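Local coordinates for protein transcriptional activator of comK gene (Bacillus halodurans, PDB 2HQB) that probably acts as a lipid-anchored membrane protein of the BMP family, with a substrate-binding-protein fold, that activates the competence gene comK, at residues I102-E108 with S248-D254. Numbering follows the deposited sequence.
Sequences ITSLHFE and SGNLYYD
Leu105 and Tyr253 meet on the close-packed face of two parallel strands, where Leu105 CD2 lies 3.8 Å from Tyr253 CE1. With CG beside its own backbone N (chi1 -52°), Leu105 carries CD2 to the Tyr253 ring, which it meets obliquely. Farther back along this face, Thr103 sets CG2 3.7 Å from Leu251 CG, while its OG1 bonds to the backbone O of Glu247. Val237 and Leu233 of helix 230-240 pack on Leu105 and Tyr253 respectively, both buried. The in-step pairing from Thr103 with Gly249 to Phe107 with Tyr253 is carried by backbone bonds, among them Leu251 N to Ser104 O at 2.8 Å and Tyr253 N to His106 O at 2.8 Å; His106 N to Leu251 O is weak, its N-H...O angle only 128°. Strand 249-253 thereby forms the edge of the six-stranded parallel sheet in one of two α/β domains, as in type 1 periplasmic binding proteins, bringing together strands some 140 residues apart. The other face is more open and more polar. There the His106 and Tyr252 rings form an offset stack, planes 9° apart and centroids 4.4 Å apart, with Tyr252 OH over the imidazole centre and Tyr252 itself exposed. Ser104 OG, tilted out of the imidazole plane, accepts from His106 NE2 at 2.8 Å and donates to Asn250 OD1 at 3.0 Å, which probably helps fix the ring; Asn250 OD1 also receives Val97 N.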
ATOM      1  N   ILE A 102      17.398  -7.296  12.052  1.00 51.26           N
ATOM      2  CA  ILE A 102      15.969  -7.088  11.974  1.00 48.21           C
ATOM      3  C   ILE A 102      15.702  -5.734  11.332  1.00 45.51           C
ATOM      4  O   ILE A 102      16.333  -4.748  11.688  1.00 46.79           O
ATOM      5  CB  ILE A 102      15.364  -7.195  13.401  1.00 46.51           C
ATOM      6  CG1 ILE A 102      13.864  -7.378  13.331  1.00 42.46           C
ATOM      7  CG2 ILE A 102      15.702  -5.984  14.223  1.00 40.43           C
ATOM      8  CD1 ILE A 102      13.315  -8.025  14.622  1.00 42.89           C
ATOM      9  N   THR A 103      14.782  -5.714  10.371  1.00 41.89           N
ATOM     10  CA  THR A 103      14.394  -4.514   9.640  1.00 41.70           C
ATOM     11  C   THR A 103      12.858  -4.396   9.579  1.00 45.77           C
ATOM     12  O   THR A 103      12.141  -5.335   9.945  1.00 46.17           O
ATOM     13  CB  THR A 103      14.932  -4.607   8.217  1.00 43.78           C
ATOM     14  OG1 THR A 103      16.350  -4.734   8.277  1.00 51.97           O
ATOM     15  CG2 THR A 103      14.562  -3.376   7.371  1.00 38.65           C
ATOM     16  N   SER A 104      12.344  -3.247   9.146  1.00 42.02           N
ATOM     17  CA  SER A 104      10.895  -3.074   8.994  1.00 43.98           C
ATOM     18  C   SER A 104      10.663  -2.173   7.796  1.00 47.77           C
ATOM     19  O   SER A 104      11.387  -1.214   7.561  1.00 49.30           O
ATOM     20  CB  SER A 104      10.224  -2.466  10.231  1.00 39.71           C
ATOM     21  OG  SER A 104      10.285  -1.056  10.228  1.00 48.04           O
ATOM     22  N   LEU A 105       9.637  -2.495   7.033  1.00 48.97           N
ATOM     23  CA  LEU A 105       9.342  -1.740   5.844  1.00 48.70           C
ATOM     24  C   LEU A 105       8.052  -0.947   5.996  1.00 50.02           C
ATOM     25  O   LEU A 105       7.071  -1.455   6.554  1.00 49.50           O
ATOM     26  CB  LEU A 105       9.229  -2.720   4.676  1.00 40.69           C
ATOM     27  CG  LEU A 105      10.428  -3.654   4.564  1.00 36.71           C
ATOM     28  CD1 LEU A 105      10.161  -4.695   3.531  1.00 31.95           C
ATOM     29  CD2 LEU A 105      11.651  -2.847   4.180  1.00 39.82           C
ATOM     30  N   HIS A 106       8.054   0.280   5.481  1.00 47.30           N
ATOM     31  CA  HIS A 106       6.870   1.139   5.519  1.00 49.36           C
ATOM     32  C   HIS A 106       6.688   1.926   4.218  1.00 53.10           C
ATOM     33  O   HIS A 106       7.652   2.420   3.628  1.00 57.04           O
ATOM     34  CB  HIS A 106       6.983   2.143   6.646  1.00 49.77           C
ATOM     35  CG  HIS A 106       7.240   1.524   7.974  1.00 50.75           C
ATOM     36  ND1 HIS A 106       6.233   1.264   8.877  1.00 52.71           N
ATOM     37  CD2 HIS A 106       8.395   1.142   8.568  1.00 50.56           C
ATOM     38  CE1 HIS A 106       6.760   0.754   9.975  1.00 55.31           C
ATOM     39  NE2 HIS A 106       8.069   0.670   9.815  1.00 51.07           N
ATOM     40  N   PHE A 107       5.449   2.026   3.755  1.00 52.59           N
ATOM     41  CA  PHE A 107       5.172   2.793   2.559  1.00 45.65           C
ATOM     42  C   PHE A 107       4.715   4.150   3.021  1.00 47.72           C
ATOM     43  O   PHE A 107       3.946   4.285   3.981  1.00 42.25           O
ATOM     44  CB  PHE A 107       4.091   2.156   1.710  1.00 34.62           C
ATOM     45  CG  PHE A 107       4.598   1.079   0.830  1.00 36.44           C
ATOM     46  CD1 PHE A 107       4.479  -0.253   1.196  1.00 50.11           C
ATOM     47  CD2 PHE A 107       5.217   1.388  -0.359  1.00 36.07           C
ATOM     48  CE1 PHE A 107       4.975  -1.279   0.375  1.00 57.35           C
ATOM     49  CE2 PHE A 107       5.719   0.384  -1.192  1.00 52.51           C
ATOM     50  CZ  PHE A 107       5.596  -0.959  -0.823  1.00 52.03           C
ATOM     51  N   GLU A 108       5.225   5.160   2.333  1.00 52.79           N
ATOM     52  CA  GLU A 108       4.906   6.528   2.647  1.00 54.41           C
ATOM     53  C   GLU A 108       3.562   6.823   1.995  1.00 50.65           C
ATOM     54  O   GLU A 108       3.415   6.678   0.788  1.00 50.43           O
ATOM     55  CB  GLU A 108       6.029   7.420   2.121  1.00 63.33           C
ATOM     56  CG  GLU A 108       6.360   8.571   3.052  1.00 80.22           C
ATOM     57  CD  GLU A 108       6.762   8.108   4.440  1.00 80.78           C
ATOM     58  OE1 GLU A 108       7.819   7.456   4.554  1.00 87.08           O
ATOM     59  OE2 GLU A 108       6.024   8.392   5.410  1.00 85.26           O
ATOM     60  N   SER A 248      19.236  -1.987   8.861  1.00 65.40           N
ATOM     61  CA  SER A 248      18.450  -2.571   9.930  1.00 64.58           C
ATOM     62  C   SER A 248      17.576  -1.444  10.444  1.00 62.99           C
ATOM     63  O   SER A 248      17.819  -0.268  10.129  1.00 60.73           O
ATOM     64  CB  SER A 248      19.362  -3.104  11.034  1.00 61.60           C
ATOM     65  OG  SER A 248      20.404  -2.185  11.309  1.00 81.23           O
ATOM     66  N   GLY A 249      16.555  -1.814  11.209  1.00 58.11           N
ATOM     67  CA  GLY A 249      15.644  -0.825  11.735  1.00 61.14           C
ATOM     68  C   GLY A 249      14.520  -0.500  10.763  1.00 63.16           C
ATOM     69  O   GLY A 249      14.329  -1.189   9.766  1.00 67.85           O
ATOM     70  N   ASN A 250      13.793   0.571  11.042  1.00 57.41           N
ATOM     71  CA  ASN A 250      12.663   0.962  10.229  1.00 53.90           C
ATOM     72  C   ASN A 250      12.973   1.794   9.000  1.00 53.10           C
ATOM     73  O   ASN A 250      13.425   2.922   9.101  1.00 51.35           O
ATOM     74  CB  ASN A 250      11.682   1.701  11.119  1.00 55.59           C
ATOM     75  CG  ASN A 250      11.645   1.128  12.530  1.00 60.95           C
ATOM     76  OD1 ASN A 250      11.521  -0.085  12.730  1.00 61.56           O
ATOM     77  ND2 ASN A 250      11.758   2.001  13.514  1.00 66.50           N
ATOM     78  N   LEU A 251      12.691   1.234   7.832  1.00 51.39           N
ATOM     79  CA  LEU A 251      12.932   1.915   6.578  1.00 49.90           C
ATOM     80  C   LEU A 251      11.638   2.452   5.966  1.00 51.57           C
ATOM     81  O   LEU A 251      10.610   1.801   6.036  1.00 58.51           O
ATOM     82  CB  LEU A 251      13.612   0.951   5.614  1.00 43.90           C
ATOM     83  CG  LEU A 251      14.767   0.154   6.235  1.00 49.61           C
ATOM     84  CD1 LEU A 251      15.669  -0.351   5.116  1.00 45.67           C
ATOM     85  CD2 LEU A 251      15.561   0.994   7.223  1.00 35.64           C
ATOM     86  N   TYR A 252      11.683   3.637   5.359  1.00 50.96           N
ATOM     87  CA  TYR A 252      10.488   4.228   4.750  1.00 48.73           C
ATOM     88  C   TYR A 252      10.610   4.444   3.258  1.00 48.82           C
ATOM     89  O   TYR A 252      11.596   5.009   2.808  1.00 51.05           O
ATOM     90  CB  TYR A 252      10.154   5.544   5.429  1.00 43.37           C
ATOM     91  CG  TYR A 252       9.601   5.333   6.804  1.00 46.52           C
ATOM     92  CD1 TYR A 252      10.451   5.040   7.888  1.00 47.53           C
ATOM     93  CD2 TYR A 252       8.216   5.323   7.015  1.00 46.33           C
ATOM     94  CE1 TYR A 252       9.925   4.732   9.158  1.00 52.97           C
ATOM     95  CE2 TYR A 252       7.679   5.017   8.268  1.00 50.16           C
ATOM     96  CZ  TYR A 252       8.532   4.716   9.341  1.00 55.27           C
ATOM     97  OH  TYR A 252       7.976   4.368  10.567  1.00 61.33           O
ATOM     98  N   TYR A 253       9.601   4.009   2.495  1.00 48.10           N
ATOM     99  CA  TYR A 253       9.630   4.135   1.037  1.00 46.68           C
ATOM    100  C   TYR A 253       8.508   4.989   0.469  1.00 47.76           C
ATOM    101  O   TYR A 253       7.390   4.971   0.982  1.00 47.86           O
ATOM    102  CB  TYR A 253       9.614   2.743   0.428  1.00 44.93           C
ATOM    103  CG  TYR A 253      10.735   1.880   0.957  1.00 37.08           C
ATOM    104  CD1 TYR A 253      10.728   1.409   2.266  1.00 46.93           C
ATOM    105  CD2 TYR A 253      11.805   1.555   0.157  1.00 40.31           C
ATOM    106  CE1 TYR A 253      11.774   0.634   2.753  1.00 48.14           C
ATOM    107  CE2 TYR A 253      12.844   0.783   0.628  1.00 47.63           C
ATOM    108  CZ  TYR A 253      12.830   0.325   1.922  1.00 48.12           C
ATOM    109  OH  TYR A 253      13.899  -0.419   2.362  1.00 58.06           O
ATOM    110  N   ASP A 254       8.805   5.734  -0.593  1.00 47.00           N
ATOM    111  CA  ASP A 254       7.816   6.645  -1.183  1.00 50.98           C
ATOM    112  C   ASP A 254       8.075   6.784  -2.667  1.00 55.42           C
ATOM    113  O   ASP A 254       8.759   5.945  -3.251  1.00 58.84           O
ATOM    114  CB  ASP A 254       7.941   8.019  -0.523  1.00 54.93           C
ATOM    115  CG  ASP A 254       6.695   8.852  -0.644  1.00 56.45           C
ATOM    116  OD1 ASP A 254       5.807   8.491  -1.438  1.00 64.22           O
ATOM    117  OD2 ASP A 254       6.616   9.887   0.057  1.00 56.48           O
TER